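Local coordinates for protein alpha-L-rhamnosidase (Aspergillus terreus, PDB 6GSZ) that probably hydrolyses alpha-L-rhamnosides to release their terminal non-reducing alpha-L-rhamnose, and binds calcium, at residues A[790-802]-A[808-820]. Residues are numbered along the deposited sequence; the frame is centred on the assembly and turned at random.
Sequences IEVVPGGDLQQAS and PYGMASTKWWLDG. With CA (calcium ion), chain M.
Gln800, Ala801 and Ser802 run antiparallel to Lys815, Trp816 and Trp817, the strand axes 4.8 Å apart, and Ala801 and Trp816 form the hydrogen-bonded pair: Trp816 N gives to Ala801 O at 3.0 Å, and Ala801 N returns the bond to Trp816 O at 3.1 Å. Beyond the last bridge, Leu818 N reaches Gln799 O at 2.9 Å. The indole of Trp816 shows how one large side chain can tie a sheet to the loop leading into it. Its CG sits between the backbone N and the carbonyl carbon (chi1 61°), which swings the ring across the 800-802 strand, with the backbone N of Ala801 over the centre of one face. From the opposite face Val792 drives CG1 onto the five-membered ring, a CH-pi contact 3.5 Å from the centroid and 18° off the normal. The two strands make a beta hairpin in an antiparallel sheet built mostly by the C-terminal domain, with strand 430-434 at one edge; residues 790-794 run past its Trp816 side before the chain reverses in a type I' turn from Gly795 to Leu798. Farther along the indole, Pro794 CB lies 3.7 Å from Trp816 CH2, and Leu798 CB packs against the same carbon. The buried NE1 is satisfied by Ile775 O at the end of helix 768-775. Next to Val792, Ile790 CG2 meets Thr814 CG2 at 3.6 Å, the two side chains passing in opposite directions, while Thr814 OG1 bonds to Gly776 O. On the hairpin's other face Gln800 and Trp817 touch through their CB atoms. Glu791 binds a calcium ion through both carboxylate oxygens, alongside five waters.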
loop_
_atom_site.group_PDB
_atom_site.type_symbol
_atom_site.label_atom_id
_atom_site.label_comp_id
_atom_site.label_asym_id
_atom_site.label_seq_id
_atom_site.Cartn_x
_atom_site.Cartn_y
_atom_site.Cartn_z
ATOM N N ILE A 790 -4.903 -22.225 -12.930
ATOM C CA ILE A 790 -5.259 -22.882 -11.697
ATOM C C ILE A 790 -4.427 -24.152 -11.594
ATOM O O ILE A 790 -4.787 -25.187 -12.218
ATOM C CB ILE A 790 -6.765 -23.153 -11.570
ATOM C CG1 ILE A 790 -7.538 -21.852 -11.778
ATOM C CG2 ILE A 790 -7.038 -23.781 -10.217
ATOM C CD1 ILE A 790 -9.023 -21.949 -11.589
ATOM N N GLU A 791 -3.291 -24.058 -10.911
ATOM C CA GLU A 791 -2.250 -25.094 -10.929
ATOM C C GLU A 791 -1.788 -25.296 -9.479
ATOM O O GLU A 791 -0.723 -24.842 -9.091
ATOM C CB GLU A 791 -1.128 -24.697 -11.916
ATOM C CG GLU A 791 -0.004 -25.719 -12.108
ATOM C CD GLU A 791 1.023 -25.365 -13.190
ATOM O OE1 GLU A 791 0.859 -24.360 -13.886
ATOM O OE2 GLU A 791 2.033 -26.050 -13.340
ATOM N N VAL A 792 -2.633 -25.986 -8.697
ATOM C CA VAL A 792 -2.328 -26.345 -7.353
ATOM C C VAL A 792 -1.225 -27.403 -7.320
ATOM O O VAL A 792 -1.342 -28.426 -8.001
ATOM C CB VAL A 792 -3.560 -26.870 -6.601
ATOM C CG1 VAL A 792 -3.148 -27.486 -5.262
ATOM C CG2 VAL A 792 -4.624 -25.799 -6.466
ATOM N N VAL A 793 -0.187 -27.192 -6.519
ATOM C CA VAL A 793 0.871 -28.172 -6.302
ATOM C C VAL A 793 0.865 -28.572 -4.833
ATOM O O VAL A 793 1.449 -27.878 -4.003
ATOM C CB VAL A 793 2.250 -27.666 -6.760
ATOM C CG1 VAL A 793 3.305 -28.763 -6.644
ATOM C CG2 VAL A 793 2.214 -27.133 -8.186
ATOM N N PRO A 794 0.176 -29.669 -4.452
ATOM C CA PRO A 794 0.134 -30.082 -3.058
ATOM C C PRO A 794 1.516 -30.586 -2.627
ATOM O O PRO A 794 2.313 -31.011 -3.445
ATOM C CB PRO A 794 -0.918 -31.206 -2.984
ATOM C CG PRO A 794 -1.274 -31.538 -4.397
ATOM C CD PRO A 794 -0.569 -30.575 -5.331
ATOM N N GLY A 795 1.748 -30.521 -1.317
ATOM C CA GLY A 795 2.976 -30.949 -0.738
ATOM C C GLY A 795 3.040 -30.517 0.703
ATOM O O GLY A 795 2.053 -30.067 1.266
ATOM N N GLY A 796 4.202 -30.718 1.300
ATOM C CA GLY A 796 4.466 -30.259 2.644
ATOM C C GLY A 796 3.562 -30.888 3.689
ATOM O O GLY A 796 3.312 -30.282 4.737
ATOM N N ASP A 797 3.075 -32.107 3.440
ATOM C CA ASP A 797 2.123 -32.724 4.398
ATOM C C ASP A 797 0.847 -31.877 4.628
ATOM O O ASP A 797 0.107 -32.121 5.602
ATOM C CB ASP A 797 2.817 -33.060 5.722
ATOM C CG ASP A 797 3.760 -34.256 5.637
ATOM O OD1 ASP A 797 3.474 -35.157 4.846
ATOM O OD2 ASP A 797 4.780 -34.280 6.380
ATOM N N LEU A 798 0.510 -30.944 3.722
ATOM C CA LEU A 798 -0.788 -30.270 3.796
ATOM C C LEU A 798 -1.897 -31.254 3.428
ATOM O O LEU A 798 -1.741 -32.049 2.481
ATOM C CB LEU A 798 -0.843 -29.086 2.823
ATOM C CG LEU A 798 0.067 -27.903 3.120
ATOM C CD1 LEU A 798 -0.190 -26.777 2.125
ATOM C CD2 LEU A 798 -0.125 -27.414 4.520
ATOM N N GLN A 799 -3.009 -31.180 4.158
ATOM C CA GLN A 799 -4.182 -31.979 3.891
ATOM C C GLN A 799 -5.224 -31.170 3.102
ATOM O O GLN A 799 -6.095 -31.739 2.496
ATOM C CB GLN A 799 -4.765 -32.493 5.212
ATOM C CG GLN A 799 -3.871 -33.485 5.951
ATOM C CD GLN A 799 -3.103 -32.889 7.113
ATOM O OE1 GLN A 799 -3.647 -32.170 7.957
ATOM N NE2 GLN A 799 -1.818 -33.212 7.183
ATOM N N GLN A 800 -5.166 -29.837 3.186
ATOM C CA GLN A 800 -6.130 -28.978 2.495
ATOM C C GLN A 800 -5.641 -27.531 2.461
ATOM O O GLN A 800 -4.814 -27.133 3.284
ATOM C CB GLN A 800 -7.517 -28.980 3.115
ATOM C CG GLN A 800 -7.607 -28.670 4.577
ATOM C CD GLN A 800 -9.080 -28.631 4.934
ATOM O OE1 GLN A 800 -9.760 -27.615 4.765
ATOM N NE2 GLN A 800 -9.612 -29.771 5.327
ATOM N N ALA A 801 -6.168 -26.771 1.490
ATOM C CA ALA A 801 -5.946 -25.323 1.477
ATOM C C ALA A 801 -7.083 -24.641 0.736
ATOM O O ALA A 801 -7.675 -25.206 -0.190
ATOM C CB ALA A 801 -4.622 -24.991 0.854
ATOM N N SER A 802 -7.377 -23.413 1.170
ATOM C CA SER A 802 -8.416 -22.595 0.582
ATOM C C SER A 802 -7.839 -21.217 0.269
ATOM O O SER A 802 -7.311 -20.521 1.152
ATOM C CB SER A 802 -9.627 -22.476 1.490
ATOM O OG SER A 802 -10.185 -23.749 1.765
ATOM N N PRO A 808 -10.811 -8.517 -11.054
ATOM C CA PRO A 808 -11.646 -7.489 -11.659
ATOM C C PRO A 808 -12.998 -7.941 -12.246
ATOM O O PRO A 808 -13.834 -7.102 -12.578
ATOM C CB PRO A 808 -10.707 -6.919 -12.739
ATOM C CG PRO A 808 -9.295 -7.188 -12.262
ATOM C CD PRO A 808 -9.456 -8.555 -11.636
ATOM N N TYR A 809 -13.199 -9.261 -12.360
ATOM C CA TYR A 809 -14.412 -9.880 -12.908
ATOM C C TYR A 809 -15.337 -10.459 -11.831
ATOM O O TYR A 809 -16.511 -10.787 -12.140
ATOM C CB TYR A 809 -14.042 -10.977 -13.903
ATOM C CG TYR A 809 -13.249 -10.412 -15.044
ATOM C CD1 TYR A 809 -13.896 -9.932 -16.175
ATOM C CD2 TYR A 809 -11.864 -10.323 -14.996
ATOM C CE1 TYR A 809 -13.198 -9.315 -17.199
ATOM C CE2 TYR A 809 -11.144 -9.721 -16.005
ATOM C CZ TYR A 809 -11.809 -9.208 -17.117
ATOM O OH TYR A 809 -11.137 -8.569 -18.120
ATOM N N GLY A 810 -14.820 -10.671 -10.619
ATOM C CA GLY A 810 -15.511 -11.415 -9.602
ATOM C C GLY A 810 -14.610 -12.464 -8.965
ATOM O O GLY A 810 -13.388 -12.545 -9.242
ATOM N N MET A 811 -15.190 -13.233 -8.045
ATOM C CA MET A 811 -14.395 -14.117 -7.213
ATOM C C MET A 811 -13.863 -15.324 -7.989
ATOM O O MET A 811 -14.618 -16.020 -8.702
ATOM C CB MET A 811 -15.214 -14.611 -6.024
ATOM C CG MET A 811 -14.377 -15.298 -4.966
ATOM S SD MET A 811 -13.190 -14.198 -4.155
ATOM C CE MET A 811 -14.335 -13.107 -3.330
ATOM N N ALA A 812 -12.548 -15.550 -7.863
ATOM C CA ALA A 812 -11.904 -16.803 -8.218
ATOM C C ALA A 812 -11.500 -17.512 -6.931
ATOM O O ALA A 812 -11.139 -16.854 -5.954
ATOM C CB ALA A 812 -10.686 -16.582 -9.078
ATOM N N SER A 813 -11.540 -18.837 -6.891
ATOM C CA SER A 813 -11.115 -19.506 -5.662
ATOM C C SER A 813 -10.703 -20.928 -5.957
ATOM O O SER A 813 -11.187 -21.543 -6.932
ATOM C CB SER A 813 -12.184 -19.496 -4.591
ATOM O OG SER A 813 -13.307 -20.283 -4.934
ATOM N N THR A 814 -9.891 -21.471 -5.049
ATOM C CA THR A 814 -9.607 -22.897 -5.002
ATOM C C THR A 814 -9.833 -23.386 -3.570
ATOM O O THR A 814 -9.504 -22.730 -2.590
ATOM C CB THR A 814 -8.176 -23.214 -5.452
ATOM O OG1 THR A 814 -7.262 -22.513 -4.597
ATOM C CG2 THR A 814 -7.957 -22.815 -6.890
ATOM N N LYS A 815 -10.404 -24.572 -3.461
ATOM C CA LYS A 815 -10.466 -25.320 -2.223
ATOM C C LYS A 815 -10.084 -26.752 -2.590
ATOM O O LYS A 815 -10.752 -27.367 -3.410
ATOM C CB LYS A 815 -11.861 -25.290 -1.590
ATOM C CG LYS A 815 -12.008 -26.060 -0.277
ATOM C CD LYS A 815 -13.449 -26.142 0.245
ATOM C CE LYS A 815 -14.412 -26.757 -0.750
ATOM N NZ LYS A 815 -15.802 -26.848 -0.235
ATOM N N TRP A 816 -8.987 -27.238 -2.032
ATOM C CA TRP A 816 -8.559 -28.603 -2.320
ATOM C C TRP A 816 -8.275 -29.356 -1.032
ATOM O O TRP A 816 -8.011 -28.770 0.013
ATOM C CB TRP A 816 -7.361 -28.654 -3.272
ATOM C CG TRP A 816 -6.115 -27.988 -2.791
ATOM C CD1 TRP A 816 -5.722 -26.698 -3.030
ATOM C CD2 TRP A 816 -5.078 -28.585 -1.991
ATOM N NE1 TRP A 816 -4.510 -26.467 -2.441
ATOM C CE2 TRP A 816 -4.084 -27.599 -1.797
ATOM C CE3 TRP A 816 -4.869 -29.860 -1.448
ATOM C CZ2 TRP A 816 -2.904 -27.860 -1.111
ATOM C CZ3 TRP A 816 -3.703 -30.114 -0.753
ATOM C CH2 TRP A 816 -2.741 -29.113 -0.572
ATOM N N TRP A 817 -8.356 -30.680 -1.121
ATOM C CA TRP A 817 -8.054 -31.506 0.009
ATOM C C TRP A 817 -7.597 -32.869 -0.490
ATOM O O TRP A 817 -7.859 -33.247 -1.658
ATOM C CB TRP A 817 -9.250 -31.597 0.980
ATOM C CG TRP A 817 -10.489 -32.268 0.455
ATOM C CD1 TRP A 817 -10.901 -33.555 0.696
ATOM C CD2 TRP A 817 -11.502 -31.688 -0.379
ATOM N NE1 TRP A 817 -12.081 -33.818 0.048
ATOM C CE2 TRP A 817 -12.488 -32.683 -0.601
ATOM C CE3 TRP A 817 -11.684 -30.430 -0.962
ATOM C CZ2 TRP A 817 -13.616 -32.449 -1.384
ATOM C CZ3 TRP A 817 -12.792 -30.203 -1.745
ATOM C CH2 TRP A 817 -13.743 -31.204 -1.959
ATOM N N LEU A 818 -6.881 -33.571 0.386
ATOM C CA LEU A 818 -6.377 -34.897 0.081
ATOM C C LEU A 818 -6.972 -35.937 1.024
ATOM O O LEU A 818 -7.190 -35.664 2.190
ATOM C CB LEU A 818 -4.867 -34.916 0.297
ATOM C CG LEU A 818 -4.043 -34.051 -0.635
ATOM C CD1 LEU A 818 -2.618 -33.998 -0.162
ATOM C CD2 LEU A 818 -4.062 -34.632 -2.023
ATOM N N ASP A 819 -7.100 -37.165 0.524
ATOM C CA ASP A 819 -7.391 -38.328 1.371
ATOM C C ASP A 819 -7.069 -39.590 0.557
ATOM O O ASP A 819 -6.360 -39.510 -0.435
ATOM C CB ASP A 819 -8.817 -38.229 1.917
ATOM C CG ASP A 819 -9.885 -38.124 0.849
ATOM O OD1 ASP A 819 -9.686 -38.716 -0.251
ATOM O OD2 ASP A 819 -10.925 -37.470 1.142
ATOM N N GLY A 820 -7.535 -40.754 1.004
ATOM C CA GLY A 820 -7.247 -42.045 0.305
ATOM C C GLY A 820 -5.751 -42.285 0.078
ATOM O O GLY A 820 -4.900 -42.145 0.999
HETATM CA CA CA M . 3.076 -24.372 -14.750
HETATM O O HOH W 1 2.630 -21.774 -14.206
HETATM O O HOH W 2 1.405 -22.832 -16.074
HETATM O O HOH W 3 1.581 -25.389 -16.693
HETATM O O HOH W 4 3.688 -26.555 -15.312
HETATM O O HOH W 5 5.292 -25.118 -14.469
#